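Local coordinates for protein archaemetzincin (Archaeoglobus fulgidus, PDB 3ZVS) that probably acts as a zinc metalloprotease of the metzincin type whose natural substrate is unknown, with one catalytic zinc and a second, apparently structural zinc, at residues K126-S129 / N130-M134; S149-R152 / E153-S156. One frame throughout, in Å; residues are numbered along the deposited sequence.

Overall arrangement
From the N terminus, the chain passes through the mixed five-stranded sheet and then helix 104-122, which carries the catalytic-zinc ligands His-117 and His-121. Contact 1 (126-129 with 130-134) closes a short loop after this helix. Helix 140-145 follows. Contact 2 (149-152 with 153-156) closes the first turn of helix 152-157, where the loop after helix 140-145 enters it near the C terminus. The two contacts run in series and neither nest nor cross, yet their centres are about 8 Å apart. Both bind the second zinc, which ties the loop beyond the active-site helix to the start of the last helix. A backbone hydrogen bond between Val-133 and Ser-149 adds a second link.

Contact 1: K126-S129 / N130-M134; sequences KHCS and NNCVM. With ZN (zinc ion), chain E; ZN (zinc ion), chain D.
Cys-128 and Cys-132 both hold SG anti to the backbone N (chi1 -177° and -174°), and this turns the two sulfurs onto one zinc ion. The turn starts at the last histidine of the metzincin motif HExxHxxGxxH, His-127. Cys-128 follows it directly, and Met-134 is the methionine of the Met-turn. Cys-128 SG lies 2.3 Å from this zinc and Cys-132 SG 2.4 Å. Cys-151 and Cys-154 complete the Cys4 site. The backbone also grips the sulfurs. Asn-130 N donates to Cys-128 SG at 3.4 Å, and Met-134 N donates to Cys-132 SG at 3.4 Å. Such N-H...S bonds probably help to spread the negative charge of the thiolates.

The turn is closed at its base by Cys-128 N, which donates to Met-134 O at 3.1 Å. The donor stands well above the carbonyl plane. Beside this bond, Cys-128 CB packs on Met-134 CB at 3.7 Å. Met-134 also touches His-117 and His-121 of helix 104-122. His-127 turns outward from the same turn and binds the catalytic zinc through NE2, together with His-117 and His-121. Met-134 O lies at the edge of its ring, near the ring plane and closest to CD2.

Asn-130 lays its amide beside Cys-128 SG, and its ND2 is hydrogen-bonded to Glu-153. With an alanine here, Glu-153 OE1 would probably lose its amide donor and one flank of Cys-128 SG would be uncovered. A water joins Ser-129 OG, at 3.2 Å, to Asn-130 OD1, to which it donates at 2.8 Å.

Contact 2: S149-R152 / E153-S156; sequences SFCR and ECAS. With ZN (zinc ion), chain E.
This is a local contact at the N-terminal end of a helix, in which Cys-151 and Cys-154 share one zinc ion. It sits on the surface, where the loop after helix 140-145 enters helix 152-157. Cys-151 is the N-cap residue. Its SG lies between the backbone N and the carbonyl carbon (chi1 74°), which brings it over the first turn of the helix. There it accepts a nearly straight capping bond from Cys-154 N at 3.4 Å (N-H...S 164°). The same sulfur binds the zinc at 2.3 Å.

Cys-154 SG reaches the metal from the helix itself, also at 2.3 Å. It swings to the side away from its own carbonyl carbon (chi1 -73°). The pair forms the CxxC half of a Cys4 zinc site, and Cys-128 and Cys-132 supply the other half. The helix N-terminus probably helps to stabilise the negative thiolates.

The backbone continues the turn. Ala-155 N donates to Cys-151 O at 2.9 Å, nearly along the C=O axis, while Ser-156 N donates to Arg-152 O from above the carbonyl plane. Phe-150 packs against Cys-154: its CD1 meets Cys-154 CB at 4.0 Å, and its CB lies 4.2 Å from Ala-155 CB. The Phe-150 side chain also touches Leu-125, Val-133 and Met-134. Ser-156 reaches back about one turn, its OG donating to Glu-153 O at 2.7 Å.

Contact 1: K126-S129 / N130-M134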
loop_
_atom_site.group_PDB
_atom_site.type_symbol
_atom_site.label_atom_id
_atom_site.label_comp_id
_atom_site.label_asym_id
_atom_site.label_seq_id
_atom_site.Cartn_x
_atom_site.Cartn_y
_atom_site.Cartn_z
ATOM N N LYS A 126 -4.083 10.453 8.997
ATOM C CA LYS A 126 -5.433 9.957 8.800
ATOM C C LYS A 126 -5.979 10.336 7.427
ATOM O O LYS A 126 -5.349 11.087 6.671
ATOM C CB LYS A 126 -6.355 10.513 9.889
ATOM C CG LYS A 126 -5.928 10.104 11.280
ATOM C CD LYS A 126 -6.908 10.595 12.364
ATOM C CE LYS A 126 -6.200 10.665 13.722
ATOM N NZ LYS A 126 -5.062 11.669 13.750
ATOM N N HIS A 127 -7.122 9.786 7.055
ATOM C CA HIS A 127 -7.730 10.212 5.808
ATOM C C HIS A 127 -7.924 11.706 5.772
ATOM O O HIS A 127 -8.272 12.330 6.777
ATOM C CB HIS A 127 -9.031 9.477 5.561
ATOM C CG HIS A 127 -8.798 8.054 5.204
ATOM N ND1 HIS A 127 -9.643 7.027 5.567
ATOM C CD2 HIS A 127 -7.760 7.473 4.569
ATOM C CE1 HIS A 127 -9.135 5.879 5.146
ATOM N NE2 HIS A 127 -8.000 6.129 4.520
ATOM N N CYS A 128 -7.699 12.252 4.589
ATOM C CA CYS A 128 -7.707 13.683 4.334
ATOM C C CYS A 128 -8.808 14.000 3.325
ATOM O O CYS A 128 -8.980 13.293 2.319
ATOM C CB CYS A 128 -6.352 14.027 3.725
ATOM S SG CYS A 128 -6.149 15.832 3.404
ATOM N N SER A 129 -9.547 15.083 3.523
ATOM C CA SER A 129 -10.597 15.409 2.559
ATOM C C SER A 129 -10.133 16.385 1.479
ATOM O O SER A 129 -10.876 16.751 0.578
ATOM C CB SER A 129 -11.825 15.953 3.260
ATOM O OG SER A 129 -11.511 17.178 3.839
ATOM N N ASN A 130 -8.861 16.751 1.522
ATOM C CA ASN A 130 -8.322 17.713 0.564
ATOM C C ASN A 130 -7.953 17.053 -0.765
ATOM O O ASN A 130 -8.144 15.842 -0.927
ATOM C CB ASN A 130 -7.089 18.407 1.141
ATOM C CG ASN A 130 -7.356 19.099 2.441
ATOM O OD1 ASN A 130 -8.489 19.493 2.733
ATOM N ND2 ASN A 130 -6.312 19.252 3.236
ATOM N N ASN A 131 -7.426 17.834 -1.702
ATOM C CA ASN A 131 -6.947 17.325 -2.970
ATOM C C ASN A 131 -5.618 16.679 -2.650
ATOM O O ASN A 131 -4.591 17.333 -2.652
ATOM C CB ASN A 131 -6.772 18.507 -3.913
ATOM C CG ASN A 131 -6.598 18.097 -5.347
ATOM O OD1 ASN A 131 -6.184 16.978 -5.637
ATOM N ND2 ASN A 131 -6.896 19.011 -6.266
ATOM N N CYS A 132 -5.645 15.385 -2.311
ATOM C CA CYS A 132 -4.560 14.765 -1.562
ATOM C C CYS A 132 -4.580 13.256 -1.763
ATOM O O CYS A 132 -5.650 12.655 -1.770
ATOM C CB CYS A 132 -4.747 15.067 -0.071
ATOM S SG CYS A 132 -3.372 14.518 0.983
ATOM N N VAL A 133 -3.381 12.652 -1.808
ATOM C CA VAL A 133 -3.245 11.194 -1.889
ATOM C C VAL A 133 -3.826 10.494 -0.658
ATOM O O VAL A 133 -4.162 9.316 -0.744
ATOM C CB VAL A 133 -1.748 10.856 -2.076
ATOM C CG1 VAL A 133 -0.929 11.176 -0.826
ATOM C CG2 VAL A 133 -1.566 9.414 -2.518
ATOM N N MET A 134 -3.929 11.201 0.478
ATOM C CA MET A 134 -4.522 10.644 1.680
ATOM C C MET A 134 -6.045 10.603 1.699
ATOM O O MET A 134 -6.617 10.103 2.676
ATOM C CB MET A 134 -3.982 11.335 2.960
ATOM C CG MET A 134 -2.483 11.062 3.263
ATOM S SD MET A 134 -2.010 9.303 3.190
ATOM C CE MET A 134 -3.167 8.568 4.384
HETATM ZN ZN ZN E . -3.866 15.849 2.866
HETATM ZN ZN ZN D . -6.506 4.899 3.998
HETATM O O HOH W 1 -9.762 19.495 5.260
#

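Contact 2: S149-R152 / E153-S156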
loop_
_atom_site.group_PDB
_atom_site.type_symbol
_atom_site.label_atom_id
_atom_site.label_comp_id
_atom_site.label_asym_id
_atom_site.label_seq_id
_atom_site.Cartn_x
_atom_site.Cartn_y
_atom_site.Cartn_z
ATOM N N SER A 149 0.334 13.203 -4.773
ATOM C CA SER A 149 1.066 14.036 -3.840
ATOM C C SER A 149 0.251 14.315 -2.583
ATOM O O SER A 149 -0.994 14.339 -2.567
ATOM C CB SER A 149 1.405 15.372 -4.489
ATOM O OG SER A 149 0.240 15.901 -5.052
ATOM N N PHE A 150 0.981 14.530 -1.509
ATOM C CA PHE A 150 0.365 15.004 -0.264
ATOM C C PHE A 150 0.010 16.463 -0.414
ATOM O O PHE A 150 0.786 17.246 -0.978
ATOM C CB PHE A 150 1.327 14.859 0.909
ATOM C CG PHE A 150 1.659 13.430 1.236
ATOM C CD1 PHE A 150 0.762 12.639 1.934
ATOM C CD2 PHE A 150 2.859 12.882 0.829
ATOM C CE1 PHE A 150 1.048 11.319 2.226
ATOM C CE2 PHE A 150 3.156 11.556 1.133
ATOM C CZ PHE A 150 2.251 10.782 1.818
ATOM N N CYS A 151 -1.151 16.826 0.108
ATOM C CA CYS A 151 -1.526 18.236 0.218
ATOM C C CYS A 151 -0.581 18.945 1.172
ATOM O O CYS A 151 0.188 18.324 1.911
ATOM C CB CYS A 151 -2.987 18.407 0.670
ATOM S SG CYS A 151 -3.277 18.050 2.427
ATOM N N ARG A 152 -0.644 20.270 1.159
ATOM C CA ARG A 152 0.254 21.051 2.004
ATOM C C ARG A 152 0.058 20.763 3.487
ATOM O O ARG A 152 0.995 20.771 4.261
ATOM C CB ARG A 152 0.095 22.569 1.738
ATOM C CG ARG A 152 0.426 22.969 0.327
ATOM C CD ARG A 152 0.340 24.495 0.110
ATOM N NE ARG A 152 -1.032 24.991 0.057
ATOM C CZ ARG A 152 -1.634 25.729 0.990
ATOM N NH1 ARG A 152 -1.019 26.055 2.097
ATOM N NH2 ARG A 152 -2.904 26.113 0.804
ATOM N N GLU A 153 -1.172 20.471 3.897
ATOM C CA GLU A 153 -1.417 20.129 5.279
ATOM C C GLU A 153 -0.734 18.820 5.661
ATOM O O GLU A 153 -0.078 18.735 6.687
ATOM C CB GLU A 153 -2.906 20.059 5.586
ATOM C CG GLU A 153 -3.541 21.440 5.543
ATOM C CD GLU A 153 -4.929 21.432 6.099
ATOM O OE1 GLU A 153 -5.673 20.446 5.858
ATOM O OE2 GLU A 153 -5.297 22.419 6.791
ATOM N N CYS A 154 -0.924 17.782 4.854
ATOM C CA CYS A 154 -0.342 16.488 5.187
ATOM C C CYS A 154 1.155 16.514 5.080
ATOM O O CYS A 154 1.855 15.914 5.915
ATOM C CB CYS A 154 -0.923 15.437 4.270
ATOM S SG CYS A 154 -2.634 14.993 4.631
ATOM N N ALA A 155 1.671 17.229 4.090
ATOM C CA ALA A 155 3.120 17.328 3.905
ATOM C C ALA A 155 3.761 17.984 5.127
ATOM O O ALA A 155 4.852 17.582 5.547
ATOM C CB ALA A 155 3.450 18.070 2.656
ATOM N N SER A 156 3.071 18.944 5.729
ATOM C CA SER A 156 3.619 19.670 6.874
ATOM C C SER A 156 3.761 18.765 8.096
ATOM O O SER A 156 4.592 19.009 8.958
ATOM C CB SER A 156 2.742 20.876 7.198
ATOM O OG SER A 156 1.544 20.521 7.817
HETATM ZN ZN ZN E . -3.866 15.849 2.866
#